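Local coordinates for computational designed protein based on evolution (Synthetic construct, PDB 6JCC) that has no known biological function, being a computationally designed protein whose sequence matches the caspase recruitment domain family and which folds as a six-helix bundle, at residues L12-A21 / P52-I63; I28-L37 / I63-L74. All coordinates share one frame; numbering follows the deposited sequence.

Helix 6-22 opens the bundle, and its residues 12-21 pair with helix 52-63 in contact 1, closing a loop that holds the two short helices 30-34 and 40-47. Contact 2 begins inside that loop: segment 28-37 pairs with 63-74, the turn and first part of helix 68-80. The segments therefore alternate along the chain, and the two closures cross rather than nest. I63 belongs to both, ending helix 52-63 in contact 1 and starting the turn of contact 2. Direct packing of I19 on I28 and of L59 on L29 joins the contacts, whose centres lie about 15 Å apart on opposite sides of the chain's centre.

Contact 1. Residues L12-A21 / P52-I63; sequences LLEILAEIIA and PEEQAKKLIDFI
Two long helices of the death-fold bundle, 6-22 and 52-63, meet here in knobs-into-holes packing, their local axes 8.0 Å apart at closest approach and inclined at 120°. L16 is one knob, set among A56, L59, I60 and I63. Its CD1 lies against the backbone and CB of I60, while the L16 and I63 side chains slide past each other in opposite directions, with L16 CD2 3.9 Å from I63 CG1. I20 is the second knob, lodged among P52, Q55, A56 and L59. CG1 lies beside the backbone N (chi1 -70°) and CG2 anti to it, which sends CD1 to Q55 CB and CG2 to the Q55 amide, where I20 CG2 comes 3.2 Å from Q55 OE1. The small A17 and A56 allow the backbones to close in, A56 CB resting 3.5 Å from L13 O. At the start of helix 52-63, P52 CB is 3.3 Å from A17 O. Toward the other end, I60 CD1 is held between L12 CD2 at 3.8 Å and L13 CD2 at 3.9 Å, and L13 CD1 touches the aliphatic CE of the curled K57 chain. Behind the contact, Q55 NE2 bonds to K50 O, which helps to fix the amide that I20 CG2 touches. No hydrogen bond joins the two segments, so the pairing rests on shape and on the burial of aliphatic surface.

Contact 2. Residues I28-L37 / I63-L74; sequences ILEEPLRRGL and ILKLSPAEAQAL
R35 and E70 make the polar link across this contact. R35 NE gives a weak, bent hydrogen bond to E70 OE2 (3.0 Å, 124° at the hydrogen) within a salt bridge, the guanidinium and carboxylate planes standing 59° apart. E70 CG lies over one guanidinium face, toward its rim, and E31 OE2 lies in plane at the edge, in a long salt bridge to R35 NH2. S67 OG caps the helix by accepting from E70 N, and E70 OE1 completes the capping box, taking an almost straight bond from S67 N (2.9 Å, 174°). That straight bond probably does most to limit the carboxylate's rotation.

The apolar contacts are aliphatic. L66 CD2 rests 3.6 Å from P32 CG and also touches L37 CD2. I28 CD1 meets L74 CD2 at 3.7 Å, while L29 and L74 lie side by side. Of the backbone, I28 O receives a CA-H...O contact from L74 CA (3.6 Å).

Helix 30-34, ended by a Schellman motif at G36, is thereby laid against the start of helix 68-80, with L29 and L33 reaching L43 of helix 40-47 and I28 packing on A77 and L78 further along helix 68-80.

Contact 1. Residues L12-A21 / P52-I63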
loop_
_atom_site.group_PDB
_atom_site.type_symbol
_atom_site.label_atom_id
_atom_site.label_comp_id
_atom_site.label_asym_id
_atom_site.label_seq_id
_atom_site.Cartn_x
_atom_site.Cartn_y
_atom_site.Cartn_z
ATOM N N LEU A 12 8.806 -4.639 0.257
ATOM C CA LEU A 12 7.650 -3.747 0.240
ATOM C C LEU A 12 6.886 -3.889 -1.074
ATOM O O LEU A 12 5.663 -3.996 -1.073
ATOM C CB LEU A 12 8.070 -2.292 0.467
ATOM C CG LEU A 12 6.958 -1.235 0.467
ATOM C CD1 LEU A 12 5.844 -1.565 1.452
ATOM C CD2 LEU A 12 7.546 0.134 0.772
ATOM N N LEU A 13 7.614 -3.922 -2.185
ATOM C CA LEU A 13 7.002 -4.153 -3.493
ATOM C C LEU A 13 6.304 -5.513 -3.581
ATOM O O LEU A 13 5.205 -5.602 -4.115
ATOM C CB LEU A 13 8.042 -4.024 -4.607
ATOM C CG LEU A 13 8.508 -2.603 -4.913
ATOM C CD1 LEU A 13 9.721 -2.650 -5.822
ATOM C CD2 LEU A 13 7.398 -1.779 -5.547
ATOM N N GLU A 14 6.937 -6.553 -3.047
ATOM C CA GLU A 14 6.358 -7.898 -3.029
ATOM C C GLU A 14 5.075 -7.961 -2.202
ATOM O O GLU A 14 4.110 -8.599 -2.605
ATOM C CB GLU A 14 7.374 -8.908 -2.484
ATOM N N ILE A 15 5.075 -7.293 -1.051
ATOM C CA ILE A 15 3.906 -7.262 -0.168
ATOM C C ILE A 15 2.753 -6.499 -0.805
ATOM O O ILE A 15 1.615 -6.947 -0.741
ATOM C CB ILE A 15 4.253 -6.675 1.214
ATOM C CG1 ILE A 15 5.220 -7.617 1.926
ATOM C CG2 ILE A 15 3.009 -6.505 2.080
ATOM C CD1 ILE A 15 6.149 -6.917 2.873
ATOM N N LEU A 16 3.048 -5.357 -1.416
ATOM C CA LEU A 16 2.025 -4.590 -2.132
ATOM C C LEU A 16 1.418 -5.405 -3.274
ATOM O O LEU A 16 0.203 -5.422 -3.439
ATOM C CB LEU A 16 2.590 -3.268 -2.659
ATOM C CG LEU A 16 2.958 -2.216 -1.606
ATOM C CD1 LEU A 16 3.741 -1.079 -2.242
ATOM C CD2 LEU A 16 1.734 -1.676 -0.882
ATOM N N ALA A 17 2.260 -6.104 -4.034
ATOM C CA ALA A 17 1.784 -6.994 -5.102
ATOM C C ALA A 17 0.910 -8.135 -4.569
ATOM O O ALA A 17 -0.107 -8.471 -5.172
ATOM C CB ALA A 17 2.956 -7.555 -5.896
ATOM N N GLU A 18 1.308 -8.715 -3.441
ATOM C CA GLU A 18 0.543 -9.788 -2.806
ATOM C C GLU A 18 -0.816 -9.302 -2.300
ATOM O O GLU A 18 -1.818 -9.997 -2.456
ATOM C CB GLU A 18 1.352 -10.432 -1.676
ATOM C CG GLU A 18 0.676 -11.628 -1.022
ATOM C CD GLU A 18 1.580 -12.378 -0.056
ATOM O OE1 GLU A 18 2.714 -11.922 0.201
ATOM O OE2 GLU A 18 1.141 -13.423 0.462
ATOM N N ILE A 19 -0.843 -8.116 -1.693
ATOM C CA ILE A 19 -2.107 -7.488 -1.279
ATOM C C ILE A 19 -3.020 -7.324 -2.494
ATOM O O ILE A 19 -4.176 -7.746 -2.464
ATOM C CB ILE A 19 -1.877 -6.117 -0.589
ATOM C CG1 ILE A 19 -1.235 -6.315 0.788
ATOM C CG2 ILE A 19 -3.188 -5.350 -0.416
ATOM C CD1 ILE A 19 -0.532 -5.084 1.318
ATOM N N ILE A 20 -2.477 -6.725 -3.553
ATOM C CA ILE A 20 -3.209 -6.478 -4.805
ATOM C C ILE A 20 -3.769 -7.771 -5.416
ATOM O O ILE A 20 -4.890 -7.780 -5.922
ATOM C CB ILE A 20 -2.315 -5.723 -5.823
ATOM C CG1 ILE A 20 -2.090 -4.279 -5.351
ATOM C CG2 ILE A 20 -2.926 -5.709 -7.223
ATOM C CD1 ILE A 20 -0.877 -3.610 -5.959
ATOM N N ALA A 21 -2.996 -8.853 -5.355
ATOM C CA ALA A 21 -3.445 -10.158 -5.860
ATOM C C ALA A 21 -4.691 -10.690 -5.143
ATOM O O ALA A 21 -5.505 -11.388 -5.749
ATOM C CB ALA A 21 -2.319 -11.177 -5.765
ATOM N N PRO A 52 -0.078 -7.440 -10.733
ATOM C CA PRO A 52 0.113 -6.846 -9.402
ATOM C C PRO A 52 1.496 -6.213 -9.160
ATOM O O PRO A 52 1.594 -5.238 -8.416
ATOM C CB PRO A 52 -0.117 -8.026 -8.455
ATOM C CG PRO A 52 -0.996 -8.955 -9.215
ATOM C CD PRO A 52 -0.575 -8.826 -10.648
ATOM N N GLU A 53 2.536 -6.745 -9.799
ATOM C CA GLU A 53 3.891 -6.207 -9.666
ATOM C C GLU A 53 4.042 -4.813 -10.260
ATOM O O GLU A 53 4.689 -3.953 -9.674
ATOM C CB GLU A 53 4.917 -7.142 -10.304
ATOM C CG GLU A 53 5.131 -8.434 -9.530
ATOM C CD GLU A 53 4.139 -9.541 -9.859
ATOM O OE1 GLU A 53 4.241 -10.610 -9.221
ATOM O OE2 GLU A 53 3.259 -9.363 -10.733
ATOM N N GLU A 54 3.423 -4.589 -11.412
ATOM C CA GLU A 54 3.529 -3.302 -12.097
ATOM C C GLU A 54 2.693 -2.276 -11.344
ATOM O O GLU A 54 3.072 -1.117 -11.235
ATOM C CB GLU A 54 3.056 -3.373 -13.550
ATOM C CG GLU A 54 3.411 -4.636 -14.321
ATOM C CD GLU A 54 2.585 -4.793 -15.580
ATOM O OE1 GLU A 54 1.685 -5.645 -15.594
ATOM O OE2 GLU A 54 2.820 -4.047 -16.544
ATOM N N GLN A 55 1.550 -2.723 -10.837
ATOM C CA GLN A 55 0.698 -1.898 -9.979
ATOM C C GLN A 55 1.442 -1.457 -8.720
ATOM O O GLN A 55 1.361 -0.294 -8.327
ATOM C CB GLN A 55 -0.563 -2.657 -9.564
ATOM C CG GLN A 55 -1.522 -2.982 -10.692
ATOM C CD GLN A 55 -2.739 -3.734 -10.202
ATOM O OE1 GLN A 55 -3.409 -3.292 -9.272
ATOM N NE2 GLN A 55 -3.030 -4.880 -10.813
ATOM N N ALA A 56 2.156 -2.396 -8.097
ATOM C CA ALA A 56 2.944 -2.114 -6.892
ATOM C C ALA A 56 4.004 -1.038 -7.118
ATOM O O ALA A 56 4.221 -0.192 -6.252
ATOM C CB ALA A 56 3.595 -3.385 -6.365
ATOM N N LYS A 57 4.648 -1.073 -8.281
ATOM C CA LYS A 57 5.671 -0.091 -8.633
ATOM C C LYS A 57 5.108 1.331 -8.759
ATOM O O LYS A 57 5.797 2.294 -8.454
ATOM C CB LYS A 57 6.394 -0.498 -9.923
ATOM C CG LYS A 57 7.464 0.476 -10.408
ATOM C CD LYS A 57 8.560 0.764 -9.382
ATOM C CE LYS A 57 9.446 -0.437 -9.083
ATOM N NZ LYS A 57 10.326 -0.793 -10.226
ATOM N N LYS A 58 3.870 1.454 -9.220
ATOM C CA LYS A 58 3.198 2.751 -9.289
ATOM C C LYS A 58 2.644 3.119 -7.908
ATOM O O LYS A 58 2.756 4.261 -7.475
ATOM C CB LYS A 58 2.067 2.729 -10.322
ATOM C CG LYS A 58 2.477 2.310 -11.730
ATOM C CD LYS A 58 3.258 3.388 -12.462
ATOM C CE LYS A 58 3.672 2.918 -13.851
ATOM N NZ LYS A 58 3.830 4.042 -14.814
ATOM N N LEU A 59 2.063 2.142 -7.216
ATOM C CA LEU A 59 1.421 2.384 -5.920
ATOM C C LEU A 59 2.400 2.815 -4.827
ATOM O O LEU A 59 2.047 3.624 -3.972
ATOM C CB LEU A 59 0.648 1.140 -5.462
ATOM C CG LEU A 59 -0.223 1.260 -4.204
ATOM C CD1 LEU A 59 -1.263 2.363 -4.337
ATOM C CD2 LEU A 59 -0.900 -0.068 -3.910
ATOM N N ILE A 60 3.625 2.290 -4.863
ATOM C CA ILE A 60 4.629 2.596 -3.831
ATOM C C ILE A 60 4.850 4.105 -3.633
ATOM O O ILE A 60 5.085 4.550 -2.513
ATOM C CB ILE A 60 5.976 1.861 -4.092
ATOM C CG1 ILE A 60 6.871 1.910 -2.845
ATOM C CG2 ILE A 60 6.697 2.424 -5.313
ATOM C CD1 ILE A 60 8.096 1.024 -2.928
ATOM N N ASP A 61 4.766 4.884 -4.713
ATOM C CA ASP A 61 4.921 6.347 -4.633
ATOM C C ASP A 61 3.918 6.978 -3.678
ATOM O O ASP A 61 4.256 7.888 -2.928
ATOM C CB ASP A 61 4.763 6.996 -6.014
ATOM C CG ASP A 61 5.932 6.720 -6.931
ATOM O OD1 ASP A 61 7.017 6.346 -6.444
ATOM O OD2 ASP A 61 5.771 6.903 -8.152
ATOM N N PHE A 62 2.689 6.482 -3.711
ATOM C CA PHE A 62 1.629 6.998 -2.849
ATOM C C PHE A 62 1.740 6.450 -1.432
ATOM O O PHE A 62 1.507 7.180 -0.465
ATOM C CB PHE A 62 0.270 6.708 -3.478
ATOM C CG PHE A 62 0.115 7.332 -4.831
ATOM C CD1 PHE A 62 -0.155 8.689 -4.947
ATOM C CD2 PHE A 62 0.291 6.581 -5.990
ATOM C CE1 PHE A 62 -0.279 9.286 -6.193
ATOM C CE2 PHE A 62 0.168 7.172 -7.240
ATOM C CZ PHE A 62 -0.116 8.526 -7.341
ATOM N N ILE A 63 2.135 5.184 -1.312
ATOM C CA ILE A 63 2.380 4.556 -0.008
ATOM C C ILE A 63 3.433 5.335 0.788
ATOM O O ILE A 63 3.271 5.551 1.988
ATOM C CB ILE A 63 2.805 3.069 -0.165
ATOM C CG1 ILE A 63 1.686 2.224 -0.806
ATOM C CG2 ILE A 63 3.227 2.454 1.163
ATOM C CD1 ILE A 63 0.377 2.160 -0.044
#

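Contact 2. Residues I28-L37 / I63-L74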
loop_
_atom_site.group_PDB
_atom_site.type_symbol
_atom_site.label_atom_id
_atom_site.label_comp_id
_atom_site.label_asym_id
_atom_site.label_seq_id
_atom_site.Cartn_x
_atom_site.Cartn_y
_atom_site.Cartn_z
ATOM N N ILE A 28 -8.376 -0.813 1.222
ATOM C CA ILE A 28 -7.463 -0.489 2.331
ATOM C C ILE A 28 -6.956 0.955 2.289
ATOM O O ILE A 28 -6.378 1.427 3.259
ATOM C CB ILE A 28 -6.288 -1.491 2.450
ATOM C CG1 ILE A 28 -5.329 -1.411 1.252
ATOM C CG2 ILE A 28 -6.831 -2.906 2.621
ATOM C CD1 ILE A 28 -4.022 -2.139 1.475
ATOM N N LEU A 29 -7.175 1.643 1.168
ATOM C CA LEU A 29 -6.786 3.051 1.012
ATOM C C LEU A 29 -7.907 4.051 1.330
ATOM O O LEU A 29 -7.781 5.231 1.007
ATOM C CB LEU A 29 -6.269 3.287 -0.414
ATOM C CG LEU A 29 -4.957 2.590 -0.773
ATOM C CD1 LEU A 29 -4.762 2.564 -2.281
ATOM C CD2 LEU A 29 -3.774 3.262 -0.092
ATOM N N GLU A 30 -8.978 3.594 1.982
ATOM C CA GLU A 30 -10.123 4.447 2.337
ATOM C C GLU A 30 -9.726 5.786 2.930
ATOM O O GLU A 30 -10.081 6.831 2.399
ATOM C CB GLU A 30 -11.030 3.751 3.353
ATOM C CG GLU A 30 -12.221 3.044 2.762
ATOM C CD GLU A 30 -13.259 2.769 3.818
ATOM O OE1 GLU A 30 -12.973 1.984 4.740
ATOM O OE2 GLU A 30 -14.351 3.357 3.733
ATOM N N GLU A 31 -8.996 5.741 4.040
ATOM C CA GLU A 31 -8.664 6.959 4.761
ATOM C C GLU A 31 -7.754 7.891 3.963
ATOM O O GLU A 31 -8.048 9.076 3.866
ATOM C CB GLU A 31 -8.087 6.659 6.151
ATOM C CG GLU A 31 -7.900 7.896 7.013
ATOM C CD GLU A 31 -9.212 8.604 7.315
ATOM O OE1 GLU A 31 -10.232 7.917 7.512
ATOM O OE2 GLU A 31 -9.234 9.846 7.353
ATOM N N PRO A 32 -6.664 7.369 3.375
ATOM C CA PRO A 32 -5.856 8.250 2.529
ATOM C C PRO A 32 -6.619 8.843 1.337
ATOM O O PRO A 32 -6.366 9.977 0.968
ATOM C CB PRO A 32 -4.707 7.357 2.051
ATOM C CG PRO A 32 -4.732 6.140 2.887
ATOM C CD PRO A 32 -5.987 6.094 3.678
ATOM N N LEU A 33 -7.554 8.087 0.765
ATOM C CA LEU A 33 -8.402 8.605 -0.317
ATOM C C LEU A 33 -9.293 9.762 0.150
ATOM O O LEU A 33 -9.434 10.754 -0.554
ATOM C CB LEU A 33 -9.256 7.497 -0.950
ATOM C CG LEU A 33 -8.508 6.531 -1.877
ATOM C CD1 LEU A 33 -9.296 5.245 -2.084
ATOM C CD2 LEU A 33 -8.183 7.176 -3.217
ATOM N N ARG A 34 -9.871 9.640 1.342
ATOM C CA ARG A 34 -10.655 10.735 1.934
ATOM C C ARG A 34 -9.833 11.970 2.228
ATOM O O ARG A 34 -10.372 13.064 2.291
ATOM C CB ARG A 34 -11.275 10.318 3.253
ATOM C CG ARG A 34 -12.344 9.285 3.124
ATOM C CD ARG A 34 -12.983 9.021 4.472
ATOM N NE ARG A 34 -13.577 7.699 4.466
ATOM C CZ ARG A 34 -14.147 7.111 5.504
ATOM N NH1 ARG A 34 -14.219 7.724 6.677
ATOM N NH2 ARG A 34 -14.652 5.894 5.355
ATOM N N ARG A 35 -8.537 11.767 2.455
ATOM C CA ARG A 35 -7.599 12.843 2.757
ATOM C C ARG A 35 -6.784 13.302 1.536
ATOM O O ARG A 35 -5.766 13.980 1.682
ATOM C CB ARG A 35 -6.708 12.400 3.924
ATOM C CG ARG A 35 -7.515 12.245 5.206
ATOM C CD ARG A 35 -6.892 11.322 6.228
ATOM N NE ARG A 35 -5.613 11.811 6.715
ATOM C CZ ARG A 35 -5.176 11.747 7.978
ATOM N NH1 ARG A 35 -3.980 12.240 8.255
ATOM N NH2 ARG A 35 -5.908 11.223 8.968
ATOM N N GLY A 36 -7.244 12.950 0.334
ATOM C CA GLY A 36 -6.679 13.466 -0.910
ATOM C C GLY A 36 -5.296 12.972 -1.296
ATOM O O GLY A 36 -4.561 13.694 -1.966
ATOM N N LEU A 37 -4.933 11.752 -0.897
ATOM C CA LEU A 37 -3.621 11.181 -1.254
ATOM C C LEU A 37 -3.442 11.160 -2.772
ATOM O O LEU A 37 -2.400 11.546 -3.297
ATOM C CB LEU A 37 -3.473 9.759 -0.698
ATOM C CG LEU A 37 -2.120 9.061 -0.907
ATOM C CD1 LEU A 37 -1.042 9.732 -0.072
ATOM C CD2 LEU A 37 -2.213 7.580 -0.568
ATOM N N ILE A 63 2.135 5.184 -1.312
ATOM C CA ILE A 63 2.380 4.556 -0.008
ATOM C C ILE A 63 3.433 5.335 0.788
ATOM O O ILE A 63 3.271 5.551 1.988
ATOM C CB ILE A 63 2.805 3.069 -0.165
ATOM C CG1 ILE A 63 1.686 2.224 -0.806
ATOM C CG2 ILE A 63 3.227 2.454 1.163
ATOM C CD1 ILE A 63 0.377 2.160 -0.044
ATOM N N LEU A 64 4.496 5.776 0.118
ATOM C CA LEU A 64 5.564 6.513 0.799
ATOM C C LEU A 64 5.201 7.956 1.182
ATOM O O LEU A 64 5.928 8.576 1.956
ATOM C CB LEU A 64 6.862 6.466 -0.018
ATOM C CG LEU A 64 7.465 5.064 -0.174
ATOM C CD1 LEU A 64 8.664 5.123 -1.106
ATOM C CD2 LEU A 64 7.861 4.438 1.157
ATOM N N LYS A 65 4.082 8.474 0.665
ATOM C CA LYS A 65 3.556 9.782 1.067
ATOM C C LYS A 65 2.533 9.718 2.209
ATOM O O LYS A 65 2.031 10.760 2.637
ATOM C CB LYS A 65 2.943 10.500 -0.143
ATOM C CG LYS A 65 3.963 10.817 -1.225
ATOM C CD LYS A 65 3.476 11.872 -2.206
ATOM C CE LYS A 65 2.326 11.374 -3.064
ATOM N NZ LYS A 65 2.065 12.304 -4.199
ATOM N N LEU A 66 2.230 8.520 2.717
ATOM C CA LEU A 66 1.261 8.382 3.808
ATOM C C LEU A 66 1.757 9.055 5.085
ATOM O O LEU A 66 2.930 8.949 5.434
ATOM C CB LEU A 66 0.981 6.907 4.114
ATOM C CG LEU A 66 0.300 6.056 3.041
ATOM C CD1 LEU A 66 0.446 4.578 3.373
ATOM C CD2 LEU A 66 -1.166 6.416 2.877
ATOM N N SER A 67 0.849 9.737 5.779
ATOM C CA SER A 67 1.119 10.225 7.128
ATOM C C SER A 67 1.095 9.032 8.089
ATOM O O SER A 67 0.614 7.957 7.722
ATOM C CB SER A 67 0.065 11.244 7.547
ATOM O OG SER A 67 -1.170 10.610 7.820
ATOM N N PRO A 68 1.603 9.207 9.323
ATOM C CA PRO A 68 1.560 8.105 10.291
ATOM C C PRO A 68 0.167 7.505 10.522
ATOM O O PRO A 68 0.023 6.282 10.521
ATOM C CB PRO A 68 2.093 8.754 11.566
ATOM C CG PRO A 68 3.063 9.760 11.059
ATOM C CD PRO A 68 2.428 10.326 9.820
ATOM N N ALA A 69 -0.840 8.357 10.700
ATOM C CA ALA A 69 -2.221 7.897 10.903
ATOM C C ALA A 69 -2.788 7.204 9.666
ATOM O O ALA A 69 -3.545 6.243 9.781
ATOM C CB ALA A 69 -3.119 9.053 11.310
ATOM N N GLU A 70 -2.414 7.691 8.490
ATOM C CA GLU A 70 -2.821 7.059 7.232
ATOM C C GLU A 70 -2.187 5.682 7.066
ATOM O O GLU A 70 -2.842 4.747 6.616
ATOM C CB GLU A 70 -2.464 7.943 6.044
ATOM C CG GLU A 70 -3.364 9.155 5.908
ATOM C CD GLU A 70 -2.870 10.173 4.904
ATOM O OE1 GLU A 70 -1.707 10.117 4.461
ATOM O OE2 GLU A 70 -3.664 11.070 4.577
ATOM N N ALA A 71 -0.909 5.565 7.404
ATOM C CA ALA A 71 -0.222 4.269 7.378
ATOM C C ALA A 71 -0.872 3.275 8.339
ATOM O O ALA A 71 -1.101 2.121 7.980
ATOM C CB ALA A 71 1.256 4.433 7.692
ATOM N N GLN A 72 -1.194 3.735 9.548
ATOM C CA GLN A 72 -1.892 2.891 10.524
ATOM C C GLN A 72 -3.287 2.482 10.046
ATOM O O GLN A 72 -3.685 1.335 10.238
ATOM C CB GLN A 72 -1.989 3.587 11.888
ATOM C CG GLN A 72 -2.457 2.687 13.030
ATOM C CD GLN A 72 -1.588 1.453 13.232
ATOM O OE1 GLN A 72 -2.087 0.327 13.241
ATOM N NE2 GLN A 72 -0.283 1.656 13.386
ATOM N N ALA A 73 -4.012 3.410 9.421
ATOM C CA ALA A 73 -5.343 3.124 8.862
ATOM C C ALA A 73 -5.287 2.021 7.808
ATOM O O ALA A 73 -6.144 1.142 7.756
ATOM C CB ALA A 73 -5.947 4.383 8.261
ATOM N N LEU A 74 -4.259 2.076 6.979
ATOM C CA LEU A 74 -4.040 1.069 5.957
ATOM C C LEU A 74 -3.806 -0.315 6.585
ATOM O O LEU A 74 -4.399 -1.310 6.164
ATOM C CB LEU A 74 -2.852 1.502 5.107
ATOM C CG LEU A 74 -2.659 0.858 3.750
ATOM C CD1 LEU A 74 -1.920 1.786 2.814
ATOM C CD2 LEU A 74 -1.835 -0.376 3.954
#